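Local atomic coordinates of NADP-dependent glyceraldehyde-3-phosphate dehydrogenase (Bacillus halodurans, PDB entry 3PRL), a protein that probably catalyses the NADP-dependent, non-phosphorylating oxidation of glyceraldehyde 3-phosphate, as a member of the aldehyde dehydrogenase family. Residues K88-I91 and G92-I95; T420-T423 and D424-I427. One frame throughout, in Å; residues are numbered along the deposited sequence.

Contact 1. Residues K88-I91 and G92-I95; sequences KEII and GELI
Ile91 and Ile95, one helical turn apart, face the protein interior on the tight side of this stretch of helix 88-98. That tightness comes from their packing on the surrounding protein; their mutual contact is slight, the CG2 methyl of Ile91 lying 4.3 Å from CD1 of Ile95. Both isoleucines set CG1 beside the backbone N (chi1 -57° and -59°), which leaves CG2 of Ile91 on the flank toward the following turn. Beneath them the backbone bond from Ile95 N to Ile91 O is 3.0 Å long and runs almost in line with the carbonyl. Ile91 O also receives a weak, strongly bent bond from Leu94 N, so one buried carbonyl serves two amides, in a mixture of i+4 and i+3 bonding. Gly92 belongs to the same buried side; its N donates to Lys88 O at 2.8 Å, and the absence of a side chain is consistent with the close approach of the turn to that carbonyl. Ile95 is about 9 Å, side chain to side chain, from the NADP-binding residue Phe162, although no NADP is bound to this chain.

The solvent side is looser and mixes charged side chains with the exposed Ile90. The placement of the Glu93 side chain beside Ile90 is doubtful. Near the start of the helix the adjacent Lys88 and Glu89 form a salt bridge, NZ to OE2 at 2.7 Å, using the syn lone pair of the carboxylate.

Ile91 and Ile95 both pack on Val166, just ahead of helix 167-178. Leu94 rests on Leu193, Ser194 and Lys197 of helix 192-204, while Ile95 reaches Ala106 and Glu109 of helix 103-124.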
loop_
_atom_site.group_PDB
_atom_site.type_symbol
_atom_site.label_atom_id
_atom_site.label_comp_id
_atom_site.label_asym_id
_atom_site.label_seq_id
_atom_site.Cartn_x
_atom_site.Cartn_y
_atom_site.Cartn_z
ATOM N N LYS D 88 -1.446 36.553 -0.828
ATOM C CA LYS D 88 -1.992 36.408 0.525
ATOM C C LYS D 88 -2.956 37.540 0.864
ATOM O O LYS D 88 -4.117 37.311 1.206
ATOM C CB LYS D 88 -0.851 36.446 1.557
ATOM C CG LYS D 88 -0.461 35.121 2.170
ATOM C CD LYS D 88 0.300 35.295 3.506
ATOM C CE LYS D 88 1.730 35.806 3.339
ATOM N NZ LYS D 88 1.809 37.302 3.185
ATOM N N GLU D 89 -2.438 38.758 0.743
ATOM C CA GLU D 89 -3.047 39.956 1.291
ATOM C C GLU D 89 -4.200 40.463 0.445
ATOM O O GLU D 89 -5.195 40.946 0.977
ATOM C CB GLU D 89 -1.984 41.055 1.441
ATOM C CG GLU D 89 -1.157 40.972 2.728
ATOM C CD GLU D 89 -0.188 39.793 2.767
ATOM O OE1 GLU D 89 0.560 39.582 1.788
ATOM O OE2 GLU D 89 -0.163 39.080 3.795
ATOM N N ILE D 90 -4.050 40.362 -0.871
ATOM C CA ILE D 90 -5.065 40.813 -1.818
ATOM C C ILE D 90 -6.278 39.887 -1.747
ATOM O O ILE D 90 -7.396 40.324 -1.514
ATOM C CB ILE D 90 -4.506 40.841 -3.263
ATOM C CG1 ILE D 90 -3.360 41.867 -3.373
ATOM C CG2 ILE D 90 -5.644 41.088 -4.284
ATOM C CD1 ILE D 90 -2.464 41.711 -4.598
ATOM N N ILE D 91 -6.035 38.596 -1.942
ATOM C CA ILE D 91 -7.098 37.603 -1.915
ATOM C C ILE D 91 -7.712 37.570 -0.516
ATOM O O ILE D 91 -8.924 37.729 -0.368
ATOM C CB ILE D 91 -6.569 36.223 -2.392
ATOM C CG1 ILE D 91 -5.965 36.360 -3.788
ATOM C CG2 ILE D 91 -7.673 35.168 -2.409
ATOM C CD1 ILE D 91 -5.461 35.066 -4.371
ATOM N N GLY D 92 -6.867 37.405 0.502
ATOM C CA GLY D 92 -7.311 37.412 1.899
ATOM C C GLY D 92 -8.278 38.543 2.225
ATOM O O GLY D 92 -9.337 38.294 2.788
ATOM N N GLU D 93 -7.926 39.775 1.851
ATOM C CA GLU D 93 -8.801 40.939 2.074
ATOM C C GLU D 93 -10.178 40.799 1.424
ATOM O O GLU D 93 -11.187 41.210 2.006
ATOM C CB GLU D 93 -8.129 42.271 1.665
ATOM C CG GLU D 93 -7.729 42.443 0.172
ATOM C CD GLU D 93 -8.872 42.878 -0.767
ATOM O OE1 GLU D 93 -8.660 42.900 -2.003
ATOM O OE2 GLU D 93 -9.978 43.196 -0.283
ATOM N N LEU D 94 -10.215 40.229 0.215
ATOM C CA LEU D 94 -11.473 40.025 -0.501
ATOM C C LEU D 94 -12.344 39.056 0.286
ATOM O O LEU D 94 -13.524 39.312 0.522
ATOM C CB LEU D 94 -11.230 39.511 -1.926
ATOM C CG LEU D 94 -12.354 39.680 -2.948
ATOM C CD1 LEU D 94 -12.553 41.130 -3.339
ATOM C CD2 LEU D 94 -12.057 38.870 -4.189
ATOM N N ILE D 95 -11.746 37.954 0.719
ATOM C CA ILE D 95 -12.455 37.008 1.583
ATOM C C ILE D 95 -13.052 37.671 2.841
ATOM O O ILE D 95 -14.247 37.523 3.095
ATOM C CB ILE D 95 -11.594 35.793 1.974
ATOM C CG1 ILE D 95 -11.126 35.040 0.724
ATOM C CG2 ILE D 95 -12.398 34.881 2.900
ATOM C CD1 ILE D 95 -10.036 33.991 0.997
#

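Contact 2. Residues T420-T423 and D424-I427; sequences TKDT and DRAI
Asp422 and Arg425 supply the polar side-chain part of this helix start. OD1 of Asp422 accepts a weak bond from Arg425 N (3.3 Å), a capping bond made possible by CG standing opposite the backbone N (chi1 -167°). The other oxygen, OD2, lies over one face of the Arg425 guanidinium, 3.7 Å from NE; this long salt bridge is one of charge alone, since no N-H points at the oxygen. NH2 of Arg425 has its ion-pair partner in Asp271, and the CG2 methyl of Thr420 makes a van der Waals contact with the same NH2 at 3.4 Å. At the subunit boundary, Thr423 OG1 hydrogen-bonds to Asp424 OD1 of the second subunit.

Backbone bonds continue the turn: Ala426 N donates to Asp422 O at 3.1 Å, nearly straight, and Ile427 N to Thr423 O at 3.0 Å. Asp422 is thus the N-cap of helix 423-431, and the centre of an inverse gamma turn, closed by a weak bond from Thr423 N to Lys421 O, in the loop between strand 415-419 and that helix.

Among apolar contacts, the CG2 methyl of Thr423 meets CD1 of Ile427 at 3.8 Å, their side chains crossing at a slant. Ile427 also packs against Leu481 of the third subunit.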
loop_
_atom_site.group_PDB
_atom_site.type_symbol
_atom_site.label_atom_id
_atom_site.label_comp_id
_atom_site.label_asym_id
_atom_site.label_seq_id
_atom_site.Cartn_x
_atom_site.Cartn_y
_atom_site.Cartn_z
ATOM N N THR D 420 -12.077 13.244 28.473
ATOM C CA THR D 420 -11.840 12.211 29.489
ATOM C C THR D 420 -10.339 12.083 29.701
ATOM O O THR D 420 -9.555 12.382 28.799
ATOM C CB THR D 420 -12.281 10.814 28.988
ATOM O OG1 THR D 420 -13.283 10.941 27.973
ATOM C CG2 THR D 420 -12.805 9.960 30.122
ATOM N N LYS D 421 -9.934 11.626 30.876
ATOM C CA LYS D 421 -8.550 11.210 31.077
ATOM C C LYS D 421 -8.429 9.720 30.785
ATOM O O LYS D 421 -7.327 9.204 30.613
ATOM C CB LYS D 421 -8.068 11.504 32.501
ATOM C CG LYS D 421 -8.341 12.922 32.992
ATOM C CD LYS D 421 -7.412 13.962 32.399
ATOM C CE LYS D 421 -7.238 15.112 33.387
ATOM N NZ LYS D 421 -5.983 15.862 33.141
ATOM N N ASP D 422 -9.575 9.042 30.732
ATOM C CA ASP D 422 -9.629 7.606 30.485
ATOM C C ASP D 422 -9.638 7.310 28.980
ATOM O O ASP D 422 -10.705 7.097 28.387
ATOM C CB ASP D 422 -10.865 7.004 31.160
ATOM C CG ASP D 422 -10.824 5.490 31.212
ATOM O OD1 ASP D 422 -10.148 4.864 30.362
ATOM O OD2 ASP D 422 -11.478 4.925 32.109
ATOM N N THR D 423 -8.444 7.297 28.382
ATOM C CA THR D 423 -8.273 7.146 26.932
ATOM C C THR D 423 -8.903 5.887 26.326
ATOM O O THR D 423 -9.619 5.986 25.332
ATOM C CB THR D 423 -6.787 7.211 26.521
ATOM O OG1 THR D 423 -6.283 8.533 26.749
ATOM C CG2 THR D 423 -6.607 6.853 25.035
ATOM N N ASP D 424 -8.638 4.710 26.903
ATOM C CA ASP D 424 -9.239 3.476 26.387
ATOM C C ASP D 424 -10.761 3.605 26.291
ATOM O O ASP D 424 -11.339 3.290 25.257
ATOM C CB ASP D 424 -8.838 2.244 27.208
ATOM C CG ASP D 424 -7.335 1.955 27.148
ATOM O OD1 ASP D 424 -6.684 2.335 26.147
ATOM O OD2 ASP D 424 -6.802 1.352 28.114
ATOM N N ARG D 425 -11.390 4.109 27.357
ATOM C CA ARG D 425 -12.842 4.293 27.415
ATOM C C ARG D 425 -13.351 5.229 26.319
ATOM O O ARG D 425 -14.281 4.889 25.589
ATOM C CB ARG D 425 -13.248 4.801 28.791
ATOM C CG ARG D 425 -14.667 4.456 29.198
ATOM C CD ARG D 425 -14.895 4.801 30.666
ATOM N NE ARG D 425 -14.735 6.232 30.930
ATOM C CZ ARG D 425 -14.747 6.779 32.145
ATOM N NH1 ARG D 425 -14.894 6.016 33.222
ATOM N NH2 ARG D 425 -14.597 8.091 32.284
ATOM N N ALA D 426 -12.730 6.401 26.199
ATOM C CA ALA D 426 -12.990 7.294 25.069
ATOM C C ALA D 426 -12.941 6.561 23.711
ATOM O O ALA D 426 -13.788 6.789 22.850
ATOM C CB ALA D 426 -12.008 8.479 25.085
ATOM N N ILE D 427 -11.957 5.680 23.532
ATOM C CA ILE D 427 -11.817 4.909 22.286
ATOM C C ILE D 427 -12.999 3.942 22.123
ATOM O O ILE D 427 -13.569 3.806 21.031
ATOM C CB ILE D 427 -10.440 4.192 22.203
ATOM C CG1 ILE D 427 -9.332 5.216 21.905
ATOM C CG2 ILE D 427 -10.452 3.058 21.173
ATOM C CD1 ILE D 427 -7.926 4.711 22.129
#

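Overall arrangement
Both contacts are local, between residues close in sequence: contact 1 within helix 88-98, contact 2 where a loop enters helix 423-431. They share no element: their centres are 42 Å apart and their nearest atoms about 33 Å. Contact 1 lies about 19 Å from the centre of the chain, with one flank packed on neighbouring helices of the same subunit and the other turned to solvent. Contact 2 is about 29 Å out, away from the annotated sites. Accordingly, aliphatic packing faces inward in contact 1, and its salt bridge joins neighbouring surface residues, whereas in contact 2 an aspartate cap, an arginine and threonines dominate. Other subunits touch contact 2 but not contact 1.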